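Local coordinates for protein putative peptidase M23 (Pseudomonas aeruginosa PAO1, PDB 2HSI) that is a putative zinc-dependent metalloendopeptidase of family M23, with a bound zinc ion and probably peptide-bond cleaving activity, at residues 40-46 with 96-100; 139-143 with 265-270; 143-149 with 217-223. All blocks are in the same frame, centred on the assembly; numbering follows the deposited sequence.

Interaction 1 (40-46 with 96-100)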
ATOM      1  N   ALA A  40      -9.685   7.115  -2.821  1.00 18.41           N
ATOM      2  CA  ALA A  40     -10.942   7.406  -3.518  1.00 20.27           C
ATOM      3  C   ALA A  40     -11.386   6.187  -4.299  1.00 25.07           C
ATOM      4  O   ALA A  40     -10.597   5.608  -5.049  1.00 20.83           O
ATOM      5  CB  ALA A  40     -10.772   8.600  -4.446  1.00 20.44           C
ATOM      6  N   VAL A  41     -12.646   5.798  -4.115  1.00 22.91           N
ATOM      7  CA  VAL A  41     -13.258   4.726  -4.900  1.00 20.83           C
ATOM      8  C   VAL A  41     -14.043   5.371  -6.035  1.00 26.21           C
ATOM      9  O   VAL A  41     -14.966   6.146  -5.793  1.00 21.96           O
ATOM     10  CB  VAL A  41     -14.169   3.816  -4.040  1.00 23.08           C
ATOM     11  CG1 VAL A  41     -14.819   2.712  -4.904  1.00 25.30           C
ATOM     12  CG2 VAL A  41     -13.379   3.212  -2.863  1.00 14.57           C
ATOM     13  N   VAL A  42     -13.646   5.083  -7.271  1.00 17.42           N
ATOM     14  CA  VAL A  42     -14.195   5.786  -8.436  1.00 16.34           C
ATOM     15  C   VAL A  42     -14.908   4.822  -9.381  1.00 18.21           C
ATOM     16  O   VAL A  42     -14.307   3.869  -9.859  1.00 15.55           O
ATOM     17  CB  VAL A  42     -13.092   6.574  -9.214  1.00 18.87           C
ATOM     18  CG1 VAL A  42     -13.698   7.424 -10.310  1.00 18.45           C
ATOM     19  CG2 VAL A  42     -12.271   7.472  -8.274  1.00 18.29           C
ATOM     20  N   ASP A  43     -16.190   5.086  -9.636  1.00 18.68           N
ATOM     21  CA  ASP A  43     -16.976   4.386 -10.660  1.00 18.35           C
ATOM     22  C   ASP A  43     -16.322   4.644 -12.012  1.00 15.91           C
ATOM     23  O   ASP A  43     -16.143   5.783 -12.422  1.00 17.54           O
ATOM     24  CB  ASP A  43     -18.424   4.914 -10.630  1.00 20.38           C
ATOM     25  CG  ASP A  43     -19.393   4.140 -11.560  1.00 17.58           C
ATOM     26  OD1 ASP A  43     -18.962   3.406 -12.467  1.00 16.18           O
ATOM     27  OD2 ASP A  43     -20.619   4.285 -11.378  1.00 20.75           O
ATOM     28  N   LEU A  44     -15.952   3.575 -12.705  1.00 13.51           N
ATOM     29  CA  LEU A  44     -15.296   3.721 -14.008  1.00 15.52           C
ATOM     30  C   LEU A  44     -16.242   3.839 -15.202  1.00 11.86           C
ATOM     31  O   LEU A  44     -15.797   4.133 -16.314  1.00 17.06           O
ATOM     32  CB  LEU A  44     -14.291   2.578 -14.236  1.00 18.17           C
ATOM     33  CG  LEU A  44     -13.129   2.546 -13.239  1.00 18.88           C
ATOM     34  CD1 LEU A  44     -12.103   1.508 -13.657  1.00 13.86           C
ATOM     35  CD2 LEU A  44     -12.475   3.921 -13.175  1.00 17.12           C
ATOM     36  N   GLY A  45     -17.538   3.623 -14.979  1.00 15.66           N
ATOM     37  CA  GLY A  45     -18.511   3.559 -16.083  1.00 15.36           C
ATOM     38  C   GLY A  45     -18.213   2.416 -17.049  1.00 19.72           C
ATOM     39  O   GLY A  45     -18.297   2.583 -18.274  1.00 14.76           O
ATOM     40  N   GLU A  46     -17.799   1.277 -16.493  1.00 19.89           N
ATOM     41  CA  GLU A  46     -17.434   0.078 -17.257  1.00 17.42           C
ATOM     42  C   GLU A  46     -17.982  -1.170 -16.541  1.00 19.11           C
ATOM     43  O   GLU A  46     -17.978  -1.234 -15.307  1.00 18.59           O
ATOM     44  CB  GLU A  46     -15.895  -0.028 -17.391  1.00 15.89           C
ATOM     45  CG  GLU A  46     -15.211   1.085 -18.199  1.00 15.87           C
ATOM     46  CD  GLU A  46     -15.348   0.954 -19.728  1.00 26.21           C
ATOM     47  OE1 GLU A  46     -15.732  -0.118 -20.250  1.00 22.98           O
ATOM     48  OE2 GLU A  46     -15.057   1.943 -20.431  1.00 20.97           O
ATOM     49  N   HIS A  96     -11.609   7.247 -21.856  1.00 15.19           N
ATOM     50  CA  HIS A  96     -12.392   8.336 -21.270  1.00 16.27           C
ATOM     51  C   HIS A  96     -11.786   8.751 -19.946  1.00 20.71           C
ATOM     52  O   HIS A  96     -11.034   7.997 -19.346  1.00 16.93           O
ATOM     53  CB  HIS A  96     -13.863   7.938 -21.093  1.00 12.18           C
ATOM     54  CG  HIS A  96     -14.068   6.594 -20.455  1.00 11.11           C
ATOM     55  ND1 HIS A  96     -14.501   6.452 -19.155  1.00 13.07           N
ATOM     56  CD2 HIS A  96     -13.949   5.340 -20.951  1.00 16.61           C
ATOM     57  CE1 HIS A  96     -14.629   5.168 -18.872  1.00 23.43           C
ATOM     58  NE2 HIS A  96     -14.298   4.470 -19.942  1.00 16.34           N
ATOM     59  N   GLU A  97     -12.103   9.962 -19.502  1.00 16.01           N
ATOM     60  CA  GLU A  97     -11.627  10.448 -18.219  1.00 16.13           C
ATOM     61  C   GLU A  97     -12.770  10.489 -17.245  1.00 15.49           C
ATOM     62  O   GLU A  97     -13.899  10.829 -17.611  1.00 21.33           O
ATOM     63  CB  GLU A  97     -11.062  11.854 -18.342  1.00 18.70           C
ATOM     64  CG  GLU A  97      -9.716  11.933 -18.998  1.00 25.18           C
ATOM     65  CD  GLU A  97      -9.095  13.304 -18.843  1.00 37.85           C
ATOM     66  OE1 GLU A  97      -9.816  14.256 -18.460  1.00 27.48           O
ATOM     67  OE2 GLU A  97      -7.885  13.427 -19.111  1.00 33.74           O
ATOM     68  N   GLU A  98     -12.481  10.143 -16.000  1.00 14.14           N
ATOM     69  CA  GLU A  98     -13.492  10.195 -14.959  1.00 16.95           C
ATOM     70  C   GLU A  98     -13.002  11.062 -13.821  1.00 21.66           C
ATOM     71  O   GLU A  98     -11.928  10.829 -13.270  1.00 16.54           O
ATOM     72  CB  GLU A  98     -13.842   8.792 -14.467  1.00 17.07           C
ATOM     73  CG  GLU A  98     -14.430   7.860 -15.544  1.00 14.03           C
ATOM     74  CD  GLU A  98     -15.663   8.411 -16.267  1.00 16.67           C
ATOM     75  OE1 GLU A  98     -16.549   9.034 -15.644  1.00 19.68           O
ATOM     76  OE2 GLU A  98     -15.755   8.191 -17.480  1.00 17.94           O
ATOM     77  N   ARG A  99     -13.789  12.073 -13.484  1.00 16.38           N
ATOM     78  CA  ARG A  99     -13.412  12.976 -12.408  1.00 15.24           C
ATOM     79  C   ARG A  99     -13.859  12.498 -11.037  1.00 23.49           C
ATOM     80  O   ARG A  99     -14.867  11.806 -10.894  1.00 19.62           O
ATOM     81  CB  ARG A  99     -13.913  14.404 -12.678  1.00 13.74           C
ATOM     82  CG  ARG A  99     -13.173  15.052 -13.808  1.00 16.33           C
ATOM     83  CD  ARG A  99     -13.374  16.538 -13.842  1.00 22.90           C
ATOM     84  NE  ARG A  99     -12.949  17.090 -15.117  1.00 18.69           N
ATOM     85  CZ  ARG A  99     -12.805  18.387 -15.365  1.00 22.67           C
ATOM     86  NH1 ARG A  99     -13.063  19.279 -14.421  1.00 22.15           N
ATOM     87  NH2 ARG A  99     -12.399  18.790 -16.561  1.00 25.14           N
ATOM     88  N   PHE A 100     -13.076  12.866 -10.032  1.00 16.78           N
ATOM     89  CA  PHE A 100     -13.445  12.633  -8.658  1.00 14.78           C
ATOM     90  C   PHE A 100     -12.941  13.817  -7.831  1.00 16.80           C
ATOM     91  O   PHE A 100     -12.275  14.689  -8.358  1.00 19.03           O
ATOM     92  CB  PHE A 100     -12.938  11.273  -8.156  1.00 17.03           C
ATOM     93  CG  PHE A 100     -11.430  11.136  -8.111  1.00 22.59           C
ATOM     94  CD1 PHE A 100     -10.747  11.314  -6.919  1.00 22.23           C
ATOM     95  CD2 PHE A 100     -10.707  10.772  -9.248  1.00 18.80           C
ATOM     96  CE1 PHE A 100      -9.357  11.158  -6.866  1.00 18.10           C
ATOM     97  CE2 PHE A 100      -9.323  10.618  -9.207  1.00 22.92           C
ATOM     98  CZ  PHE A 100      -8.648  10.808  -8.004  1.00 16.85           C
TER
HETATM   99  O   HOH W   1     -17.234   8.578 -13.041  1.00 41.67           O
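Glu46 and His96 approach each other from opposite directions: NE2 of His96 donates to the anti lone pair of Glu46 OE2 at 2.7 Å, at the imidazole edge, with carboxylate and ring nearly coplanar. At an edge of the same ring, His96 CE1 lies 3.0 Å from Leu44 O. Farther along, Phe100 receives two small aliphatic groups. Val42 CG2 approaches the ring obliquely in an off-centre CH-pi contact, 4.2 Å from its centroid, and Ala40 CB comes within 3.7 Å of Phe100 CD1. A chi1 of 64° places the phenyl group between the backbone N and the carbonyl carbon, from where it reaches strand 40-43. Strands 39-43 and 96-102 are the outermost of the six-stranded antiparallel sheet in the N-terminal domain; they meet mainly through side chains, residues just after strand 39-43 taking part, and the axes of segments 40-43 and 96-100 pass 7.9 Å apart. In the second shell, ND1 of His96 donates to Glu98 OE2 at 2.7 Å, so both ring nitrogens bind carboxylates, fixing the imidazole's rotation and probably favouring its protonated form. A water bridges Glu98 OE1 to Asp43 O. Asp43 OD1 accepts from Gly45 N in an Asx turn, while Asp43 OD2 pairs with Arg69.

Interaction 2 (139-143 with 265-270)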
ATOM      1  N   ALA A 139      11.410   1.823  -6.996  1.00 19.99           N
ATOM      2  CA  ALA A 139      11.032   0.857  -8.031  1.00 20.99           C
ATOM      3  C   ALA A 139       9.997  -0.157  -7.545  1.00 19.19           C
ATOM      4  O   ALA A 139       9.059  -0.473  -8.275  1.00 20.68           O
ATOM      5  CB  ALA A 139      12.254   0.145  -8.577  1.00 24.03           C
ATOM      6  N   ALA A 140      10.158  -0.646  -6.312  1.00 17.96           N
ATOM      7  CA  ALA A 140       9.227  -1.643  -5.754  1.00 20.03           C
ATOM      8  C   ALA A 140       7.791  -1.118  -5.618  1.00 20.05           C
ATOM      9  O   ALA A 140       6.834  -1.800  -5.988  1.00 17.21           O
ATOM     10  CB  ALA A 140       9.720  -2.153  -4.427  1.00 15.91           C
ATOM     11  N   TYR A 141       7.640   0.097  -5.104  1.00 18.52           N
ATOM     12  CA  TYR A 141       6.310   0.715  -5.019  1.00 15.47           C
ATOM     13  C   TYR A 141       5.633   0.935  -6.379  1.00 16.57           C
ATOM     14  O   TYR A 141       4.401   0.986  -6.458  1.00 19.02           O
ATOM     15  CB  TYR A 141       6.387   2.035  -4.273  1.00 20.97           C
ATOM     16  CG  TYR A 141       6.576   1.931  -2.777  1.00 18.57           C
ATOM     17  CD1 TYR A 141       5.732   1.144  -1.975  1.00 17.47           C
ATOM     18  CD2 TYR A 141       7.571   2.674  -2.152  1.00 25.14           C
ATOM     19  CE1 TYR A 141       5.900   1.095  -0.584  1.00 18.57           C
ATOM     20  CE2 TYR A 141       7.744   2.636  -0.789  1.00 19.28           C
ATOM     21  CZ  TYR A 141       6.916   1.850  -0.005  1.00 22.80           C
ATOM     22  OH  TYR A 141       7.139   1.839   1.349  1.00 24.53           O
ATOM     23  N   ARG A 142       6.443   1.053  -7.436  1.00 16.24           N
ATOM     24  CA  ARG A 142       5.948   1.281  -8.790  1.00 14.24           C
ATOM     25  C   ARG A 142       5.655  -0.005  -9.557  1.00 19.66           C
ATOM     26  O   ARG A 142       5.185   0.052 -10.687  1.00 17.70           O
ATOM     27  CB  ARG A 142       6.924   2.153  -9.581  1.00 21.63           C
ATOM     28  CG  ARG A 142       6.888   3.594  -9.130  1.00 22.73           C
ATOM     29  CD  ARG A 142       8.078   4.390  -9.607  1.00 29.35           C
ATOM     30  NE  ARG A 142       8.038   5.723  -9.016  1.00 28.63           N
ATOM     31  CZ  ARG A 142       8.930   6.684  -9.241  1.00 35.76           C
ATOM     32  NH1 ARG A 142       9.969   6.471 -10.039  1.00 29.61           N
ATOM     33  NH2 ARG A 142       8.790   7.858  -8.645  1.00 29.15           N
ATOM     34  N   ARG A 143       5.922  -1.158  -8.945  1.00 19.28           N
ATOM     35  CA  ARG A 143       5.530  -2.435  -9.542  1.00 18.72           C
ATOM     36  C   ARG A 143       3.999  -2.531  -9.713  1.00 15.15           C
ATOM     37  O   ARG A 143       3.240  -2.208  -8.792  1.00 17.75           O
ATOM     38  CB  ARG A 143       6.046  -3.610  -8.721  1.00 16.23           C
ATOM     39  CG  ARG A 143       5.963  -4.939  -9.459  1.00 31.51           C
ATOM     40  CD  ARG A 143       5.746  -6.057  -8.476  1.00 33.85           C
ATOM     41  NE  ARG A 143       5.686  -7.391  -9.079  1.00 44.56           N
ATOM     42  CZ  ARG A 143       6.750  -8.139  -9.371  1.00 55.85           C
ATOM     43  NH1 ARG A 143       7.982  -7.688  -9.142  1.00 45.85           N
ATOM     44  NH2 ARG A 143       6.581  -9.347  -9.894  1.00 45.23           N
ATOM     45  N   SER A 265       0.762   1.187   0.043  1.00 15.28           N
ATOM     46  CA  SER A 265       0.845   1.979  -1.165  1.00 17.59           C
ATOM     47  C   SER A 265      -0.214   1.528  -2.172  1.00 18.15           C
ATOM     48  O   SER A 265      -0.557   0.345  -2.252  1.00 16.46           O
ATOM     49  CB  SER A 265       2.249   1.878  -1.755  1.00 12.88           C
ATOM     50  OG  SER A 265       2.469   2.772  -2.842  1.00 18.18           O
ATOM     51  N   LEU A 266      -0.728   2.496  -2.920  1.00 17.39           N
ATOM     52  CA  LEU A 266      -1.621   2.265  -4.056  1.00 19.39           C
ATOM     53  C   LEU A 266      -1.192   3.249  -5.121  1.00 20.07           C
ATOM     54  O   LEU A 266      -1.001   4.432  -4.823  1.00 22.29           O
ATOM     55  CB  LEU A 266      -3.080   2.557  -3.689  1.00 16.33           C
ATOM     56  CG  LEU A 266      -3.921   1.529  -2.926  1.00 20.63           C
ATOM     57  CD1 LEU A 266      -5.139   2.224  -2.328  1.00 21.83           C
ATOM     58  CD2 LEU A 266      -4.358   0.396  -3.845  1.00 17.49           C
ATOM     59  N   ASN A 267      -1.044   2.767  -6.351  1.00 14.84           N
ATOM     60  CA  ASN A 267      -0.578   3.575  -7.492  1.00 18.63           C
ATOM     61  C   ASN A 267       0.590   4.510  -7.166  1.00 17.71           C
ATOM     62  O   ASN A 267       0.564   5.690  -7.513  1.00 15.58           O
ATOM     63  CB  ASN A 267      -1.727   4.339  -8.201  1.00 16.12           C
ATOM     64  CG  ASN A 267      -2.613   5.135  -7.246  1.00 16.98           C
ATOM     65  OD1 ASN A 267      -3.623   4.629  -6.763  1.00 16.41           O
ATOM     66  ND2 ASN A 267      -2.217   6.371  -6.941  1.00 16.87           N
ATOM     67  N   ASP A 268       1.601   3.961  -6.483  1.00 17.16           N
ATOM     68  CA  ASP A 268       2.779   4.718  -6.034  1.00 18.73           C
ATOM     69  C   ASP A 268       2.444   5.933  -5.151  1.00 23.39           C
ATOM     70  O   ASP A 268       3.090   6.990  -5.243  1.00 20.00           O
ATOM     71  CB  ASP A 268       3.676   5.102  -7.217  1.00 15.88           C
ATOM     72  CG  ASP A 268       5.079   5.545  -6.793  1.00 20.86           C
ATOM     73  OD1 ASP A 268       5.576   5.082  -5.744  1.00 18.40           O
ATOM     74  OD2 ASP A 268       5.679   6.361  -7.529  1.00 21.08           O
ATOM     75  N   ALA A 269       1.424   5.772  -4.305  1.00 17.07           N
ATOM     76  CA  ALA A 269       1.069   6.766  -3.313  1.00 23.01           C
ATOM     77  C   ALA A 269       0.932   6.082  -1.960  1.00 22.61           C
ATOM     78  O   ALA A 269       0.103   5.171  -1.802  1.00 23.64           O
ATOM     79  CB  ALA A 269      -0.231   7.460  -3.697  1.00 19.84           C
ATOM     80  N   ARG A 270       1.747   6.503  -0.989  1.00 19.90           N
ATOM     81  CA  ARG A 270       1.590   6.026   0.392  1.00 21.24           C
ATOM     82  C   ARG A 270       0.333   6.604   1.014  1.00 23.88           C
ATOM     83  O   ARG A 270       0.116   7.826   1.024  1.00 22.98           O
ATOM     84  CB  ARG A 270       2.809   6.339   1.277  1.00 18.74           C
ATOM     85  CG  ARG A 270       3.857   5.225   1.343  1.00 28.64           C
ATOM     86  CD  ARG A 270       4.959   5.454   0.337  1.00 36.82           C
ATOM     87  NE  ARG A 270       4.606   4.904  -0.952  1.00 33.01           N
ATOM     88  CZ  ARG A 270       5.043   5.345  -2.128  1.00 32.69           C
ATOM     89  NH1 ARG A 270       5.872   6.374  -2.234  1.00 31.50           N
ATOM     90  NH2 ARG A 270       4.636   4.741  -3.218  1.00 19.75           N
TER
HETATM   91  O   HOH W   2       1.989   1.322  -5.062  1.00 15.21           O
HETATM   92  O   HOH W   3       7.417   8.140  -5.796  1.00 44.19           O
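Tyr141, at the end of helix 127-141, carries the guanidinium of Arg270 flat on one face of its ring. The planes lie 15° apart, and Arg270 CZ is 3.9 Å from the Tyr141 centroid, a cation-pi stack in which NE sits over the middle of the ring. Bends at chi2 and chi3 fold the arginine chain back so that its end reaches the tyrosine. Ser265 CB also approaches Tyr141 CD1, obliquely, at 3.6 Å.

Charged groups form a network centred on Asp268. Arg142, its chain extended from CG to NE, donates NE to Asp268 OD2 at 2.9 Å in a nearly straight bond; the acceptor lies in the guanidinium plane, but the donor comes from above the carboxylate plane. This joins the helix end to the tight turn between strands 260-266 and 269-271, a beta hairpin of the M23 domain. The other oxygen, Asp268 OD1, takes NH2 of Arg270 at 2.7 Å, and that same nitrogen also donates to Ser265 OG at 3.0 Å. Both acceptors lie near the guanidinium plane, which fixes the orientation of the group, nearly parallel to the tyrosine ring. Lys58, from the N-terminal domain, adds a further salt bridge to Asp268 OD2.

Two waters complete the polar contacts. One bridges Tyr141 O, Ser265 OG and Asp268 N; the other connects Arg142 NH2 with Asp268 OD2.

Interaction 3 (143-149 with 217-223)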
ATOM      1  N   ARG A 143       5.922  -1.158  -8.945  1.00 19.28           N
ATOM      2  CA  ARG A 143       5.530  -2.435  -9.542  1.00 18.72           C
ATOM      3  C   ARG A 143       3.999  -2.531  -9.713  1.00 15.15           C
ATOM      4  O   ARG A 143       3.240  -2.208  -8.792  1.00 17.75           O
ATOM      5  CB  ARG A 143       6.046  -3.610  -8.721  1.00 16.23           C
ATOM      6  CG  ARG A 143       5.963  -4.939  -9.459  1.00 31.51           C
ATOM      7  CD  ARG A 143       5.746  -6.057  -8.476  1.00 33.85           C
ATOM      8  NE  ARG A 143       5.686  -7.391  -9.079  1.00 44.56           N
ATOM      9  CZ  ARG A 143       6.750  -8.139  -9.371  1.00 55.85           C
ATOM     10  NH1 ARG A 143       7.982  -7.688  -9.142  1.00 45.85           N
ATOM     11  NH2 ARG A 143       6.581  -9.347  -9.894  1.00 45.23           N
ATOM     12  N   PHE A 144       3.563  -2.919 -10.906  1.00 15.22           N
ATOM     13  CA  PHE A 144       2.139  -3.076 -11.186  1.00 18.93           C
ATOM     14  C   PHE A 144       1.889  -4.450 -11.815  1.00 16.49           C
ATOM     15  O   PHE A 144       1.837  -4.591 -13.029  1.00 19.99           O
ATOM     16  CB  PHE A 144       1.620  -1.933 -12.085  1.00 14.40           C
ATOM     17  CG  PHE A 144       0.111  -1.848 -12.155  1.00 21.26           C
ATOM     18  CD1 PHE A 144      -0.614  -1.183 -11.164  1.00 17.20           C
ATOM     19  CD2 PHE A 144      -0.586  -2.443 -13.201  1.00 16.54           C
ATOM     20  CE1 PHE A 144      -2.026  -1.112 -11.238  1.00 14.53           C
ATOM     21  CE2 PHE A 144      -1.978  -2.392 -13.271  1.00 18.42           C
ATOM     22  CZ  PHE A 144      -2.694  -1.727 -12.290  1.00 12.16           C
ATOM     23  N   SER A 145       1.723  -5.458 -10.967  1.00 17.31           N
ATOM     24  CA  SER A 145       1.487  -6.820 -11.431  1.00 17.59           C
ATOM     25  C   SER A 145      -0.016  -6.994 -11.730  1.00 16.30           C
ATOM     26  O   SER A 145      -0.824  -6.250 -11.185  1.00 17.50           O
ATOM     27  CB  SER A 145       1.984  -7.814 -10.374  1.00 15.65           C
ATOM     28  OG  SER A 145       1.241  -7.688  -9.174  1.00 15.51           O
ATOM     29  N   PRO A 146      -0.391  -7.952 -12.613  1.00 19.77           N
ATOM     30  CA  PRO A 146      -1.801  -8.038 -13.078  1.00 18.65           C
ATOM     31  C   PRO A 146      -2.881  -8.578 -12.137  1.00 21.65           C
ATOM     32  O   PRO A 146      -4.078  -8.383 -12.396  1.00 19.21           O
ATOM     33  CB  PRO A 146      -1.701  -8.929 -14.319  1.00 21.10           C
ATOM     34  CG  PRO A 146      -0.507  -9.773 -14.086  1.00 20.54           C
ATOM     35  CD  PRO A 146       0.467  -8.940 -13.296  1.00 21.76           C
ATOM     36  N   GLY A 147      -2.479  -9.269 -11.075  1.00 19.34           N
ATOM     37  CA  GLY A 147      -3.430  -9.980 -10.231  1.00 19.52           C
ATOM     38  C   GLY A 147      -4.295  -9.133  -9.314  1.00 21.30           C
ATOM     39  O   GLY A 147      -3.917  -8.035  -8.895  1.00 19.39           O
ATOM     40  N   LEU A 148      -5.464  -9.667  -8.993  1.00 22.30           N
ATOM     41  CA  LEU A 148      -6.406  -9.025  -8.085  1.00 24.63           C
ATOM     42  C   LEU A 148      -6.056  -9.397  -6.647  1.00 29.24           C
ATOM     43  O   LEU A 148      -5.798 -10.574  -6.358  1.00 20.43           O
ATOM     44  CB  LEU A 148      -7.848  -9.458  -8.409  1.00 25.85           C
ATOM     45  CG  LEU A 148      -8.440  -9.094  -9.789  1.00 31.34           C
ATOM     46  CD1 LEU A 148      -9.628  -9.989 -10.146  1.00 40.18           C
ATOM     47  CD2 LEU A 148      -8.841  -7.629  -9.880  1.00 25.56           C
ATOM     48  N   PRO A 149      -6.040  -8.397  -5.744  1.00 23.73           N
ATOM     49  CA  PRO A 149      -5.877  -8.607  -4.318  1.00 16.28           C
ATOM     50  C   PRO A 149      -6.866  -9.616  -3.734  1.00 26.16           C
ATOM     51  O   PRO A 149      -8.057  -9.651  -4.114  1.00 20.63           O
ATOM     52  CB  PRO A 149      -6.132  -7.222  -3.732  1.00 18.10           C
ATOM     53  CG  PRO A 149      -5.662  -6.305  -4.801  1.00 21.20           C
ATOM     54  CD  PRO A 149      -6.165  -6.964  -6.053  1.00 23.68           C
ATOM     55  N   ASP A 217       3.684  -7.547  -2.545  1.00 14.73           N
ATOM     56  CA  ASP A 217       2.821  -7.079  -3.624  1.00 17.23           C
ATOM     57  C   ASP A 217       1.479  -7.826  -3.587  1.00 16.83           C
ATOM     58  O   ASP A 217       1.404  -8.988  -3.953  1.00 15.37           O
ATOM     59  CB  ASP A 217       3.555  -7.242  -4.964  1.00 16.41           C
ATOM     60  CG  ASP A 217       2.702  -6.883  -6.175  1.00 17.67           C
ATOM     61  OD1 ASP A 217       1.740  -6.112  -6.031  1.00 17.87           O
ATOM     62  OD2 ASP A 217       3.012  -7.371  -7.289  1.00 16.59           O
ATOM     63  N   HIS A 218       0.419  -7.145  -3.156  1.00 16.62           N
ATOM     64  CA  HIS A 218      -0.917  -7.757  -3.157  1.00 17.66           C
ATOM     65  C   HIS A 218      -1.552  -7.793  -4.548  1.00 17.54           C
ATOM     66  O   HIS A 218      -2.567  -8.443  -4.734  1.00 14.81           O
ATOM     67  CB  HIS A 218      -1.854  -7.085  -2.137  1.00 12.86           C
ATOM     68  CG  HIS A 218      -1.237  -6.910  -0.784  1.00 17.42           C
ATOM     69  ND1 HIS A 218      -0.854  -7.976   0.001  1.00 15.01           N
ATOM     70  CD2 HIS A 218      -0.920  -5.795  -0.085  1.00 18.95           C
ATOM     71  CE1 HIS A 218      -0.317  -7.525   1.122  1.00 15.91           C
ATOM     72  NE2 HIS A 218      -0.358  -6.205   1.100  1.00 19.01           N
ATOM     73  N   GLY A 219      -0.960  -7.073  -5.500  1.00 15.85           N
ATOM     74  CA  GLY A 219      -1.416  -7.045  -6.886  1.00 12.88           C
ATOM     75  C   GLY A 219      -1.863  -5.656  -7.319  1.00 18.64           C
ATOM     76  O   GLY A 219      -2.438  -4.909  -6.530  1.00 13.40           O
ATOM     77  N   GLN A 220      -1.585  -5.317  -8.576  1.00 15.23           N
ATOM     78  CA  GLN A 220      -2.019  -4.052  -9.199  1.00 15.40           C
ATOM     79  C   GLN A 220      -1.657  -2.813  -8.374  1.00 16.14           C
ATOM     80  O   GLN A 220      -2.492  -1.940  -8.124  1.00 16.38           O
ATOM     81  CB  GLN A 220      -3.518  -4.076  -9.563  1.00 15.79           C
ATOM     82  CG  GLN A 220      -3.879  -5.092 -10.645  1.00 16.83           C
ATOM     83  CD  GLN A 220      -5.259  -4.879 -11.236  1.00 18.78           C
ATOM     84  OE1 GLN A 220      -5.769  -3.760 -11.299  1.00 14.03           O
ATOM     85  NE2 GLN A 220      -5.861  -5.964 -11.707  1.00 22.29           N
ATOM     86  N   GLY A 221      -0.401  -2.774  -7.956  1.00 16.29           N
ATOM     87  CA  GLY A 221       0.159  -1.646  -7.226  1.00 15.92           C
ATOM     88  C   GLY A 221      -0.195  -1.543  -5.757  1.00 18.19           C
ATOM     89  O   GLY A 221       0.297  -0.645  -5.070  1.00 14.02           O
ATOM     90  N   PHE A 222      -1.061  -2.443  -5.282  1.00 14.31           N
ATOM     91  CA  PHE A 222      -1.495  -2.483  -3.891  1.00 14.13           C
ATOM     92  C   PHE A 222      -0.413  -3.221  -3.123  1.00 19.15           C
ATOM     93  O   PHE A 222      -0.269  -4.431  -3.259  1.00 14.53           O
ATOM     94  CB  PHE A 222      -2.830  -3.229  -3.792  1.00 16.08           C
ATOM     95  CG  PHE A 222      -3.485  -3.198  -2.432  1.00 17.02           C
ATOM     96  CD1 PHE A 222      -3.317  -2.126  -1.560  1.00 14.02           C
ATOM     97  CD2 PHE A 222      -4.354  -4.234  -2.057  1.00 17.94           C
ATOM     98  CE1 PHE A 222      -3.970  -2.100  -0.329  1.00 17.60           C
ATOM     99  CE2 PHE A 222      -5.008  -4.222  -0.829  1.00 21.81           C
ATOM    100  CZ  PHE A 222      -4.820  -3.155   0.035  1.00 19.46           C
ATOM    101  N   ILE A 223       0.359  -2.480  -2.335  1.00 13.86           N
ATOM    102  CA  ILE A 223       1.623  -2.998  -1.772  1.00 15.14           C
ATOM    103  C   ILE A 223       1.743  -2.680  -0.273  1.00 20.13           C
ATOM    104  O   ILE A 223       1.517  -1.532   0.146  1.00 20.53           O
ATOM    105  CB  ILE A 223       2.843  -2.436  -2.579  1.00 16.08           C
ATOM    106  CG1 ILE A 223       2.894  -3.056  -3.996  1.00 15.56           C
ATOM    107  CG2 ILE A 223       4.203  -2.642  -1.830  1.00 15.95           C
ATOM    108  CD1 ILE A 223       3.747  -2.310  -4.998  1.00 16.26           C
TER
HETATM  109  O   HOH W   4       1.728  -4.532  -8.105  1.00 18.13           O
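The irregular chain 143-149 wraps round the type I' turn from Gly219 to Phe222, and Ser145 O accepts the backbone N-H of Gln220 at 2.9 Å. Close CA-H...O contacts run from Gly221 CA to Arg143 O and from Gly219 CA to Gly147 O. Asp217 OD2 is held by Ser145 OG, which donates at 2.6 Å from the syn side of the carboxylate, somewhat out of its plane. The serine hydroxyl sits between its backbone N and carbonyl carbon (chi1 64°), a rotation that turns it onto the aspartate. Arg143 NE makes a long, weak ion pair with the same oxygen at 3.2 Å. Asp217 OD1 accepts from Gly219 N, closing an Asx turn, and from a water that also donates to Arg143 O and accepts from Ser145 N and Gly221 N.

Gln220 lies against Phe144, its CA 3.9 Å from the ring centroid in a CH-pi contact over one face. Its extended side chain passes on to Pro146, where NE2 donates to the carbonyl O at 3.1 Å from above the carbonyl plane; OE1 is bound by Val62 N. At the far end, Pro149 CG meets the edge of the Phe222 ring, 3.7 Å from CD2.

His218 and Gly219 both face Phe222 in a classic beta bulge. The loop following helix 127-141 covers the turn end of this bulged hairpin, strands 213-219 and 222-229 of the M23 domain's antiparallel sheet.

Interaction 1 comes first along the chain and closes before the others open; interaction 3 is nested inside the loop closed by interaction 2. Interaction 1 lies within the N-terminal domain, its centre about 20 Å from that of interaction 2 and 19 Å from that of interaction 3. Strand 58-64 of the same sheet reaches the other two, through Lys58 to Asp268 and Val62 to Gln220, placing both where the two domains meet. Their centres are about 9 Å apart; they share Arg143 and touch, Ser265 N lying 2.8 Å from Ile223 O, a probable hydrogen bond. Together they hold the end of helix 127-141 and its following loop to the sheet whose strand 260-266 carries His261, a zinc ligand.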